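Local coordinates for protein thiosulfate reductase (Thermus thermophilus, PDB 2VPZ) that binds a molybdenum atom, two molybdopterin guanine dinucleotides and a [4Fe-4S] cluster, and probably works as an oxidoreductase that reduces thiosulfate or polysulfide, at residues 653-656 / 657-660; 669-672 / 673-677; 714-717 / 718-722. All coordinates share one frame; numbering follows the deposited sequence.

Interaction 1. Residues 653-656 / 657-660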
# COMPACT_ATOMS: atom_id res chain seq x y z
N LYS A 653 25.15 -13.17 2.13
CA LYS A 653 24.46 -13.81 3.28
C LYS A 653 24.84 -15.28 3.57
O LYS A 653 24.97 -15.68 4.73
CB LYS A 653 22.94 -13.72 3.09
CG LYS A 653 22.28 -12.48 3.63
CD LYS A 653 21.00 -12.13 2.91
CE LYS A 653 19.86 -11.80 3.90
NZ LYS A 653 18.55 -11.53 3.22
N GLU A 654 24.98 -16.06 2.51
CA GLU A 654 25.34 -17.48 2.57
C GLU A 654 26.84 -17.71 2.88
O GLU A 654 27.21 -18.76 3.42
CB GLU A 654 24.91 -18.21 1.27
CG GLU A 654 23.45 -18.75 1.27
CD GLU A 654 22.68 -18.57 -0.08
OE1 GLU A 654 23.16 -19.06 -1.12
OE2 GLU A 654 21.57 -17.96 -0.04
N GLU A 655 27.70 -16.75 2.56
CA GLU A 655 29.12 -16.90 2.90
C GLU A 655 29.29 -16.54 4.38
O GLU A 655 29.93 -17.28 5.11
CB GLU A 655 30.05 -16.00 2.07
CG GLU A 655 29.97 -16.18 0.56
CD GLU A 655 30.51 -17.52 0.06
OE1 GLU A 655 31.73 -17.75 0.24
OE2 GLU A 655 29.73 -18.32 -0.48
N ALA A 656 28.74 -15.42 4.83
CA ALA A 656 28.89 -15.08 6.25
C ALA A 656 28.32 -16.22 7.13
O ALA A 656 28.74 -16.41 8.27
CB ALA A 656 28.20 -13.73 6.60
N LYS A 657 27.39 -17.00 6.59
CA LYS A 657 26.78 -18.10 7.35
C LYS A 657 27.72 -19.33 7.46
O LYS A 657 27.80 -19.94 8.53
CB LYS A 657 25.42 -18.50 6.76
CG LYS A 657 24.46 -19.24 7.70
CD LYS A 657 23.39 -19.99 6.90
CE LYS A 657 22.50 -20.90 7.78
NZ LYS A 657 21.68 -20.12 8.78
N ARG A 658 28.39 -19.69 6.37
CA ARG A 658 29.35 -20.82 6.39
C ARG A 658 30.51 -20.38 7.30
O ARG A 658 30.94 -21.14 8.17
CB ARG A 658 29.86 -21.17 5.00
CG ARG A 658 30.64 -22.49 4.98
CD ARG A 658 31.56 -22.51 3.76
NE ARG A 658 30.94 -21.76 2.68
CZ ARG A 658 31.52 -20.83 1.91
NH1 ARG A 658 32.79 -20.48 2.06
NH2 ARG A 658 30.79 -20.22 0.97
N LEU A 659 31.01 -19.15 7.11
CA LEU A 659 32.03 -18.61 8.02
C LEU A 659 31.08 -18.56 9.28
O LEU A 659 29.96 -19.00 9.17
CB LEU A 659 32.47 -17.20 7.54
CG LEU A 659 33.05 -17.28 6.10
CD1 LEU A 659 33.66 -15.95 5.65
CD2 LEU A 659 34.12 -18.39 6.03
N GLY A 660 31.48 -18.13 10.48
CA GLY A 660 30.49 -18.14 11.55
C GLY A 660 30.21 -16.71 11.96
O GLY A 660 30.32 -16.32 13.13
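Glu-655 and Leu-659 meet one turn apart at the C-terminal end of the short alpha helix 653-658, and they form the firm part of this contact. Leu-659 N donates to Glu-655 O over 2.9 Å with an N-H...O angle of 168°. Leu-659 is also where the chain leaves helical geometry, since its psi has swung to 179°. The leucine side chain rests against this oxygen as well: CG of Leu-659 sits 3.3 Å from Glu-655 O. Its first torsion sets CG opposite the carbonyl carbon of its own residue and beside the backbone N, which holds the branch against the preceding turn. On the buried side, the methyl of Ala-656 packs on Ile-651 and Pro-684, so that this side of the helix lies against the loops that carry them.

The rest is looser. The two earlier i to i+4 bonds, Lys-657 N to Lys-653 O and Arg-658 N to Glu-654 O, are both long at 3.3 Å and weak. Lys-657 is exposed and runs outward, touching the first turn mainly through CB, 3.5 Å from Lys-653 O. Glu-654 is exposed too, and its OE1 makes a salt bridge with Lys-690.

Between these two regimes lies the pair Glu-655 and Arg-658, whose side chains run alongside each other in the same direction. Glu-655 is a buried residue and Arg-658 an exposed one; OE1 of Glu-655 is also hydrogen-bonded to Tyr-619 OH. As modelled, the carboxylate and guanidinium planes are turned 69° apart. Glu-655 OE2 approaches the guanidinium at its edge, 2.6 Å from Arg-658 NH2, a salt bridge whose exact geometry is doubtful because NH2 is modelled too close to a neighbouring atom.

Interaction 2. Residues 669-672 / 673-677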
# COMPACT_ATOMS: atom_id res chain seq x y z
N LEU A 669 40.54 -7.77 8.01
CA LEU A 669 40.70 -8.14 6.59
C LEU A 669 42.24 -8.39 6.38
O LEU A 669 43.07 -7.55 6.72
CB LEU A 669 40.22 -7.00 5.63
CG LEU A 669 38.72 -6.67 5.76
CD1 LEU A 669 38.39 -5.41 4.97
CD2 LEU A 669 37.82 -7.85 5.31
N VAL A 670 42.57 -9.57 5.87
CA VAL A 670 43.97 -9.91 5.63
C VAL A 670 44.15 -10.13 4.09
O VAL A 670 43.36 -10.86 3.48
CB VAL A 670 44.39 -11.22 6.44
CG1 VAL A 670 45.92 -11.34 6.50
CG2 VAL A 670 43.79 -11.15 7.88
N ASN A 671 45.11 -9.47 3.46
CA ASN A 671 45.28 -9.65 2.02
C ASN A 671 46.24 -10.81 1.65
O ASN A 671 46.83 -11.42 2.54
CB ASN A 671 45.65 -8.33 1.26
CG ASN A 671 47.07 -7.81 1.57
OD1 ASN A 671 47.47 -6.75 1.04
ND2 ASN A 671 47.81 -8.52 2.40
N GLN A 672 46.34 -11.13 0.37
CA GLN A 672 47.18 -12.22 -0.12
C GLN A 672 48.65 -12.08 0.37
O GLN A 672 49.37 -13.08 0.45
CB GLN A 672 47.08 -12.33 -1.66
CG GLN A 672 47.78 -11.22 -2.49
CD GLN A 672 47.05 -9.88 -2.52
OE1 GLN A 672 47.68 -8.80 -2.46
NE2 GLN A 672 45.71 -9.91 -2.63
N ASP A 673 49.06 -10.86 0.73
CA ASP A 673 50.42 -10.61 1.24
C ASP A 673 50.55 -10.47 2.79
O ASP A 673 51.55 -9.95 3.28
CB ASP A 673 51.05 -9.36 0.57
CG ASP A 673 51.18 -9.50 -0.95
OD1 ASP A 673 51.62 -10.57 -1.42
OD2 ASP A 673 50.84 -8.54 -1.67
N GLY A 674 49.55 -10.93 3.54
CA GLY A 674 49.56 -10.84 4.98
C GLY A 674 49.21 -9.54 5.71
O GLY A 674 49.11 -9.51 6.94
N VAL A 675 49.03 -8.44 5.00
CA VAL A 675 48.67 -7.18 5.65
C VAL A 675 47.22 -7.26 6.21
O VAL A 675 46.29 -7.70 5.51
CB VAL A 675 48.83 -5.90 4.69
CG1 VAL A 675 48.47 -4.62 5.44
CG2 VAL A 675 50.29 -5.81 4.17
N LYS A 676 47.07 -6.90 7.50
CA LYS A 676 45.81 -6.88 8.27
C LYS A 676 45.26 -5.45 8.36
O LYS A 676 46.04 -4.53 8.59
CB LYS A 676 46.02 -7.37 9.71
CG LYS A 676 45.88 -8.84 9.98
CD LYS A 676 46.80 -9.24 11.13
CE LYS A 676 46.76 -10.74 11.41
NZ LYS A 676 45.59 -11.14 12.26
N GLU A 677 43.95 -5.27 8.22
CA GLU A 677 43.37 -3.94 8.37
C GLU A 677 42.31 -3.83 9.50
O GLU A 677 41.24 -4.47 9.44
CB GLU A 677 42.88 -3.38 7.00
CG GLU A 677 43.85 -2.33 6.41
CD GLU A 677 44.07 -1.16 7.37
OE1 GLU A 677 43.07 -0.49 7.70
OE2 GLU A 677 45.22 -0.92 7.81
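The first torsions of Val-670 (chi1 -164°) and Lys-676 (chi1 -89°) each leave one carbon beside the backbone N and opposite the carbonyl carbon, and these two, CG2 of Val-670 and CG of Lys-676, meet at 3.8 Å. Their side chains run alongside each other on one face of a beta hairpin, the tip of strands 666-671 and 676-683, and the backbones pair antiparallel. Val-670 and Lys-676 are a non-hydrogen-bonded pair; the adjacent pair, Leu-669 with Glu-677, is hydrogen-bonded, Glu-677 N reaching Leu-669 O at 2.9 Å.

The reversal is a type I turn from Asn-671 to Gly-674 followed by a G1 beta bulge. Gly-674 N closes the turn on Asn-671 O (2.9 Å), while Asn-671 N bonds one residue further on, to Val-675 O (3.0 Å). Gly-674 has a positive phi of 80°, where a CB would press on the preceding carbonyl oxygen.

Beyond the hairpin, Leu-669 packs on Val-739 and Leu-741 of strand 738-744, whereas on the other face Lys-676 NZ makes a salt bridge with Glu-742 of that same strand. Two CA-H...O contacts supplement the pairing within the hairpin, Lys-676 CA to Leu-669 O and Val-670 CA to Val-675 O, each 3.2 Å.

Interaction 3. Residues 714-717 / 718-722. With MGD (2-amino-5,6-dimercapto-7-methyl-3,7,8a,9-tetrahydro-8-oxa-1,3,9,10-tetraaza-anthracen-4-one guanosine dinucleotide), chain H.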
# COMPACT_ATOMS: atom_id res chain seq x y z
N ALA A 714 38.30 -0.03 8.32
CA ALA A 714 39.44 -0.65 7.63
C ALA A 714 39.85 0.22 6.44
O ALA A 714 38.97 0.76 5.77
CB ALA A 714 39.05 -2.05 7.13
N SER A 715 41.15 0.35 6.17
CA SER A 715 41.64 1.13 5.02
C SER A 715 41.76 0.24 3.76
O SER A 715 42.45 -0.77 3.81
CB SER A 715 43.03 1.76 5.30
OG SER A 715 43.64 2.21 4.10
N ASP A 716 41.10 0.58 2.65
CA ASP A 716 41.23 -0.24 1.42
C ASP A 716 42.67 -0.15 0.84
O ASP A 716 43.25 -1.18 0.42
CB ASP A 716 40.16 0.14 0.35
CG ASP A 716 40.39 1.51 -0.32
OD1 ASP A 716 40.49 2.53 0.38
OD2 ASP A 716 40.43 1.54 -1.57
N ASN A 717 43.24 1.06 0.86
CA ASN A 717 44.61 1.37 0.37
C ASN A 717 45.72 0.62 1.12
O ASN A 717 46.72 0.23 0.51
CB ASN A 717 44.91 2.87 0.46
CG ASN A 717 46.06 3.27 -0.45
OD1 ASN A 717 47.03 3.92 -0.03
ND2 ASN A 717 45.96 2.88 -1.70
N TYR A 718 45.58 0.45 2.43
CA TYR A 718 46.59 -0.31 3.16
C TYR A 718 46.51 -1.80 2.77
O TYR A 718 47.44 -2.57 3.04
CB TYR A 718 46.46 -0.17 4.68
CG TYR A 718 47.27 0.98 5.25
CD1 TYR A 718 46.79 2.28 5.17
CD2 TYR A 718 48.51 0.77 5.88
CE1 TYR A 718 47.52 3.35 5.69
CE2 TYR A 718 49.25 1.84 6.40
CZ TYR A 718 48.74 3.13 6.31
OH TYR A 718 49.42 4.22 6.82
N LEU A 719 45.43 -2.22 2.14
CA LEU A 719 45.29 -3.62 1.72
C LEU A 719 45.67 -3.80 0.27
O LEU A 719 45.85 -4.92 -0.20
CB LEU A 719 43.86 -4.11 1.92
CG LEU A 719 43.43 -4.41 3.34
CD1 LEU A 719 41.91 -4.32 3.50
CD2 LEU A 719 43.93 -5.80 3.72
N GLN A 720 45.75 -2.68 -0.45
CA GLN A 720 46.10 -2.68 -1.88
C GLN A 720 47.62 -2.57 -2.00
O GLN A 720 48.21 -1.52 -2.25
CB GLN A 720 45.33 -1.56 -2.62
CG GLN A 720 43.85 -1.94 -2.86
CD GLN A 720 42.85 -0.79 -2.70
OE1 GLN A 720 43.17 0.27 -2.16
NE2 GLN A 720 41.60 -1.02 -3.16
N THR A 721 48.23 -3.71 -1.77
CA THR A 721 49.66 -3.88 -1.76
C THR A 721 50.28 -3.93 -3.18
O THR A 721 51.35 -3.37 -3.42
CB THR A 721 50.01 -5.15 -0.94
OG1 THR A 721 50.36 -4.80 0.39
CG2 THR A 721 51.11 -5.95 -1.62
N ARG A 722 49.56 -4.59 -4.09
CA ARG A 722 49.94 -4.77 -5.51
C ARG A 722 48.96 -4.03 -6.47
O ARG A 722 47.89 -3.63 -6.04
CB ARG A 722 49.92 -6.27 -5.88
CG ARG A 722 50.62 -7.25 -4.90
CD ARG A 722 50.20 -8.73 -5.15
NE ARG A 722 50.93 -9.77 -4.41
CZ ARG A 722 50.76 -11.08 -4.56
NH1 ARG A 722 49.88 -11.55 -5.44
NH2 ARG A 722 51.48 -11.95 -3.84
PB MGD H . 41.87 12.97 0.01
O1B MGD H . 41.89 11.69 0.79
O2B MGD H . 40.70 13.90 0.15
O3B MGD H . 42.24 12.49 -1.49
O3A MGD H . 42.91 11.72 -3.78
PA MGD H . 43.15 12.92 -2.76
O1A MGD H . 42.56 14.27 -3.14
O2A MGD H . 44.58 12.82 -2.35
O5' MGD H . 43.12 13.83 0.39
C5' MGD H . 43.06 15.26 0.45
C4' MGD H . 44.27 15.70 1.28
O4' MGD H . 44.24 17.10 1.06
C3' MGD H . 44.15 15.50 2.77
O3' MGD H . 45.49 15.46 3.27
C2' MGD H . 43.41 16.78 3.20
O2' MGD H . 43.69 16.98 4.56
C1' MGD H . 44.04 17.85 2.30
N9 MGD H . 43.27 19.12 2.03
C8 MGD H . 41.94 19.24 1.91
N7 MGD H . 41.54 20.50 1.63
C5 MGD H . 42.65 21.26 1.50
C6 MGD H . 42.99 22.70 1.13
O6 MGD H . 42.10 23.59 0.92
N1 MGD H . 44.33 23.00 1.09
C2 MGD H . 45.34 22.11 1.35
N2 MGD H . 46.67 22.43 1.31
N3 MGD H . 45.05 20.83 1.64
C4 MGD H . 43.78 20.32 1.76
C10 MGD H . 41.80 11.72 -4.73
C11 MGD H . 42.05 10.61 -5.70
O11 MGD H . 42.44 9.49 -4.90
C12 MGD H . 40.94 10.25 -6.62
S12 MGD H . 40.11 11.43 -7.54
C13 MGD H . 40.59 8.98 -6.85
S13 MGD H . 39.35 8.46 -7.82
C14 MGD H . 41.24 7.82 -6.33
N15 MGD H . 40.30 7.12 -5.40
C16 MGD H . 40.89 6.12 -4.67
C17 MGD H . 40.23 4.93 -4.12
O17 MGD H . 38.98 4.76 -4.25
N18 MGD H . 40.99 4.02 -3.50
C19 MGD H . 42.32 4.15 -3.34
N19 MGD H . 43.06 3.24 -2.64
N20 MGD H . 42.96 5.20 -3.85
C21 MGD H . 42.35 6.20 -4.48
N22 MGD H . 43.03 7.26 -4.91
C23 MGD H . 42.51 8.31 -5.72
O HOH W 1 49.39 -0.49 0.24
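Two backbone amides turn back on carbonyls three residues before them, Leu-719 N on Asp-716 O (3.0 Å) and, weakly, Gln-720 N on Asn-717 O, and the coil they make runs into an inverse gamma turn centred on Gln-720. A water spans this coil, donating to both Asn-717 O and Gln-720 O. The side chain of Ser-715 adds an acceptor, its OG taking the bond from Tyr-718 N (3.1 Å). Ser-715 OG also lies in the plane of the Tyr-718 ring at its edge, 3.3 Å from CD1; the phenol OH is hydrogen-bonded to Glu-471.

Asp-716 carries the polar centre. Its CG stands between the backbone N and carbonyl carbon (chi1 71°), and OD1 is held by His-697. OD2 gathers three donors: Gln-720 NE2 at 3.2 Å, on the anti side and 26° out of the carboxylate plane, then MGD N18 at 3.2 Å and, weakly, MGD N19 at 3.3 Å. The amide of Gln-720, turned 80° from the carboxylate, takes a second weak bond from MGD N19 to its OE1 (3.0 Å). The arrangement is a pterin-recognition site, reading the ring N-H and exocyclic amine of a molybdopterin guanine dinucleotide.

In the fold
The three contacts follow one another within the molybdopterin dinucleotide-binding region of the chain and run from surface to core. Interaction 1 is a peripheral helix end, about 9 Å at the nearest atoms from interaction 2 and touching neither of the others; it combines main-chain helix bonds with a salt bridge between buried Glu-655 and exposed Arg-658. Interactions 2 and 3, with centres about 8 Å apart, touch directly. Glu-677 OE1 probably accepts a hydrogen bond from Ser-715 N, and Asp-673 OD1 forms a salt bridge with Arg-722 NH2, so the hairpin contacts 714-722 near both of its ends. Interaction 2 pairs two strands and closes them with a bulged turn; interaction 3, buried and irregular, alone among the three bonds the cofactor.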